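Local coordinates for protein predicted metal-dependent hydrolase of the TIM-barrel fold (Lactobacillus casei, PDB 2QPX) that is probably a zinc-dependent hydrolase of the amidohydrolase type, built on a TIM-barrel fold with a two-zinc centre, though its substrate is unknown, at residues 218-229 against 256-266. Sequence-based numbering, arbitrary orientation. Where two conformers were deposited one is given.
Sequences IIAQDMPLQFHV and KGLKVVLLHCY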
# COMPACT_ATOMS: atom_id res chain seq x y z
N ILE A 218 -1.81 -29.18 16.27
CA ILE A 218 -1.38 -29.12 14.89
C ILE A 218 0.14 -29.34 14.83
O ILE A 218 0.61 -30.15 14.00
CB ILE A 218 -1.80 -27.79 14.21
CG1 ILE A 218 -3.35 -27.73 14.14
CG2 ILE A 218 -1.08 -27.62 12.84
CD1 ILE A 218 -3.94 -26.37 13.62
N ILE A 219 0.88 -28.67 15.70
CA ILE A 219 2.34 -28.86 15.82
C ILE A 219 2.64 -30.34 16.05
O ILE A 219 3.56 -30.90 15.42
CB ILE A 219 2.95 -27.98 16.96
CG1 ILE A 219 2.88 -26.48 16.62
CG2 ILE A 219 4.43 -28.39 17.23
CD1 ILE A 219 3.15 -25.54 17.82
N ALA A 220 1.89 -31.01 16.93
CA ALA A 220 2.16 -32.42 17.24
C ALA A 220 2.00 -33.31 16.01
O ALA A 220 2.70 -34.32 15.91
CB ALA A 220 1.28 -32.92 18.38
N GLN A 221 1.12 -32.94 15.08
CA GLN A 221 0.93 -33.68 13.82
C GLN A 221 1.87 -33.23 12.70
O GLN A 221 1.95 -33.88 11.65
CB GLN A 221 -0.53 -33.58 13.37
CG GLN A 221 -1.50 -34.26 14.29
CD GLN A 221 -2.93 -33.97 13.96
OE1 GLN A 221 -3.51 -34.61 13.07
NE2 GLN A 221 -3.53 -32.98 14.66
N ASP A 222 2.57 -32.13 12.92
CA ASP A 222 3.53 -31.55 12.00
C ASP A 222 2.92 -31.31 10.62
O ASP A 222 3.55 -31.61 9.60
CB ASP A 222 4.80 -32.41 11.86
CG ASP A 222 5.93 -31.68 11.17
OD1 ASP A 222 6.02 -30.41 11.26
OD2 ASP A 222 6.71 -32.36 10.46
N MSE A 223 1.73 -30.71 10.58
CA MSE A 223 1.11 -30.31 9.32
C MSE A 223 0.84 -28.80 9.34
O MSE A 223 0.68 -28.23 10.43
CB MSE A 223 -0.15 -31.11 9.06
CG MSE A 223 0.09 -32.60 9.21
SE MSE A 223 -1.33 -33.68 8.44
CE MSE A 223 -2.86 -33.07 9.42
N PRO A 224 0.82 -28.15 8.17
CA PRO A 224 0.63 -26.71 8.18
C PRO A 224 -0.76 -26.22 8.55
O PRO A 224 -1.74 -26.97 8.40
CB PRO A 224 0.94 -26.32 6.73
CG PRO A 224 1.76 -27.47 6.20
CD PRO A 224 1.15 -28.62 6.81
N LEU A 225 -0.80 -24.96 8.99
CA LEU A 225 -2.06 -24.25 9.26
C LEU A 225 -2.11 -23.05 8.32
O LEU A 225 -1.31 -22.13 8.42
CB LEU A 225 -2.16 -23.77 10.71
CG LEU A 225 -3.35 -22.88 11.08
CD1 LEU A 225 -4.69 -23.59 10.77
CD2 LEU A 225 -3.20 -22.46 12.58
N GLN A 226 -3.09 -23.09 7.43
CA GLN A 226 -3.34 -22.03 6.47
C GLN A 226 -4.33 -21.03 7.06
O GLN A 226 -5.29 -21.41 7.75
CB GLN A 226 -3.98 -22.60 5.22
CG GLN A 226 -3.25 -23.76 4.58
CD GLN A 226 -4.00 -24.33 3.36
OE1 GLN A 226 -5.21 -24.13 3.23
NE2 GLN A 226 -3.28 -25.08 2.48
N PHE A 227 -4.13 -19.74 6.76
CA PHE A 227 -5.09 -18.67 7.06
C PHE A 227 -5.44 -17.93 5.78
O PHE A 227 -4.56 -17.43 5.08
CB PHE A 227 -4.50 -17.63 8.01
CG PHE A 227 -4.38 -18.10 9.42
CD1 PHE A 227 -3.30 -18.84 9.84
CD2 PHE A 227 -5.36 -17.75 10.35
CE1 PHE A 227 -3.18 -19.22 11.16
CE2 PHE A 227 -5.22 -18.13 11.66
CZ PHE A 227 -4.13 -18.87 12.08
N HIS A 228 -6.73 -17.72 5.53
CA HIS A 228 -7.11 -16.69 4.55
C HIS A 228 -6.61 -15.34 5.02
O HIS A 228 -6.88 -14.99 6.16
CB HIS A 228 -8.64 -16.64 4.39
CG HIS A 228 -9.10 -15.62 3.41
ND1 HIS A 228 -9.40 -15.94 2.11
CD2 HIS A 228 -9.28 -14.28 3.53
CE1 HIS A 228 -9.74 -14.83 1.46
NE2 HIS A 228 -9.67 -13.81 2.30
N VAL A 229 -5.98 -14.56 4.13
CA VAL A 229 -5.53 -13.21 4.44
C VAL A 229 -6.00 -12.30 3.30
O VAL A 229 -5.82 -12.61 2.13
CB VAL A 229 -3.99 -13.14 4.59
CG1 VAL A 229 -3.50 -11.66 4.79
CG2 VAL A 229 -3.50 -14.07 5.75
N LYS A 256 7.71 -22.37 18.28
CA LYS A 256 7.36 -23.69 18.76
C LYS A 256 7.19 -24.72 17.65
O LYS A 256 6.93 -25.87 17.92
CB LYS A 256 6.07 -23.64 19.59
CG LYS A 256 6.23 -22.79 20.83
CD LYS A 256 5.06 -22.98 21.78
CE LYS A 256 5.38 -22.51 23.19
NZ LYS A 256 4.10 -22.28 23.92
N GLY A 257 7.28 -24.28 16.40
CA GLY A 257 7.26 -25.20 15.31
C GLY A 257 6.00 -25.16 14.46
O GLY A 257 5.90 -25.95 13.53
N LEU A 258 5.05 -24.28 14.75
CA LEU A 258 3.83 -24.19 13.93
C LEU A 258 4.17 -23.61 12.58
O LEU A 258 4.76 -22.54 12.49
CB LEU A 258 2.76 -23.33 14.61
CG LEU A 258 1.39 -23.25 13.91
CD1 LEU A 258 0.68 -24.59 14.02
CD2 LEU A 258 0.55 -22.09 14.51
N LYS A 259 3.80 -24.35 11.54
CA LYS A 259 4.00 -23.90 10.16
C LYS A 259 2.74 -23.19 9.68
O LYS A 259 1.70 -23.79 9.53
CB LYS A 259 4.41 -25.09 9.30
CG LYS A 259 5.80 -25.62 9.67
CD LYS A 259 5.91 -27.12 9.58
CE LYS A 259 7.35 -27.53 9.85
NZ LYS A 259 7.61 -28.93 9.56
N VAL A 260 2.85 -21.87 9.52
CA VAL A 260 1.70 -21.02 9.20
C VAL A 260 1.84 -20.57 7.75
O VAL A 260 2.92 -20.16 7.31
CB VAL A 260 1.67 -19.78 10.12
CG1 VAL A 260 0.56 -18.78 9.71
CG2 VAL A 260 1.53 -20.21 11.59
N VAL A 261 0.73 -20.69 7.02
CA VAL A 261 0.69 -20.29 5.60
C VAL A 261 -0.37 -19.23 5.38
O VAL A 261 -1.54 -19.45 5.66
CB VAL A 261 0.47 -21.45 4.65
CG1 VAL A 261 0.77 -21.00 3.21
CG2 VAL A 261 1.35 -22.64 5.04
N LEU A 262 0.08 -18.07 4.92
CA LEU A 262 -0.79 -16.92 4.67
C LEU A 262 -1.27 -16.95 3.22
O LEU A 262 -0.46 -16.76 2.30
CB LEU A 262 -0.07 -15.61 4.97
CG LEU A 262 0.56 -15.45 6.35
CD1 LEU A 262 1.21 -14.04 6.49
CD2 LEU A 262 -0.46 -15.80 7.50
N LEU A 263 -2.56 -17.23 3.04
CA LEU A 263 -3.16 -17.38 1.71
C LEU A 263 -3.63 -16.04 1.15
O LEU A 263 -4.22 -15.23 1.88
CB LEU A 263 -4.37 -18.31 1.79
CG LEU A 263 -4.22 -19.66 2.46
CD1 LEU A 263 -5.63 -20.31 2.58
CD2 LEU A 263 -3.18 -20.58 1.77
N HIS A 264 -3.33 -15.81 -0.14
CA HIS A 264 -3.86 -14.67 -0.95
C HIS A 264 -3.17 -13.36 -0.71
O HIS A 264 -2.57 -12.77 -1.63
CB HIS A 264 -5.38 -14.43 -0.78
CG HIS A 264 -6.15 -15.65 -0.51
ND1 HIS A 264 -6.03 -16.80 -1.26
CD2 HIS A 264 -7.09 -15.90 0.43
CE1 HIS A 264 -6.84 -17.73 -0.76
NE2 HIS A 264 -7.50 -17.20 0.25
N CYS A 265 -3.25 -12.91 0.54
CA CYS A 265 -2.56 -11.76 1.12
C CYS A 265 -2.97 -10.42 0.61
O CYS A 265 -3.14 -9.49 1.38
CB CYS A 265 -1.06 -11.94 1.02
SG CYS A 265 -0.47 -13.41 1.89
N TYR A 266 -3.07 -10.29 -0.70
CA TYR A 266 -3.44 -9.01 -1.34
C TYR A 266 -4.62 -8.32 -0.64
O TYR A 266 -5.65 -8.98 -0.41
CB TYR A 266 -3.81 -9.30 -2.78
CG TYR A 266 -4.20 -8.09 -3.64
CD1 TYR A 266 -5.52 -7.64 -3.67
CD2 TYR A 266 -3.27 -7.41 -4.39
CE1 TYR A 266 -5.88 -6.53 -4.43
CE2 TYR A 266 -3.61 -6.33 -5.18
CZ TYR A 266 -4.92 -5.89 -5.20
OH TYR A 266 -5.27 -4.82 -5.99
O HOH W 1 4.76 -28.39 12.86
O HOH W 2 2.59 -26.90 11.98
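Two histidines of a two-zinc centre, H228 and H264, meet at the C-terminal ends of neighbouring parallel strands, 225-229 and 260-264. ND1 of H228 and NE2 of H264 lie 2.9 Å apart, not hydrogen-bonded but both ligands of one zinc, which carboxylated K167 also binds. Their ring planes are oblique, at 61°. CG of H228 stands anti to the backbone N (chi1 -180°), which swings the ring toward H264. Histidine suits both places, since one ring nitrogen binds zinc while the other is tied: H228 NE2 to the carbonyl of G230, H264 ND1 to S287. An alanine in place of H228 would probably leave this zinc short of a nitrogen ligand and G230 O without its side-chain donor.

Below the metal the strands are laced by backbone bonds. L225 N reaches K259 O at 2.8 Å, V261 N meets L225 O, and F227 N and L263 N continue the ladder. L263 O accepts from V229 N across the strands (2.9 Å) and, locally, from C265 N. Side chains alternate between two faces. Q226, H228, V261 and L263 share the barrel interior, where L263 CD1 packs on Q226 CB at 3.9 Å; the amide of Q226 accepts from the zinc ligand H18 through OE1 and meets Y368 through NE2, a second-shell role suited to glutamine. On the other face F227 CD1 touches V260 CG1 (3.9 Å); beta-branched V260 suits a strand and also rests on L250 of helix 247-253.

Before the strands, apolar I219 and L258 join helix 204-221 to the approach to strand 260-264, CG1 on CB at 3.7 Å. With helix 247-253 between them, the strands form a right-handed beta-alpha-beta unit of the TIM barrel, carrying metal ligands at its C-terminal rim as in amidohydrolases.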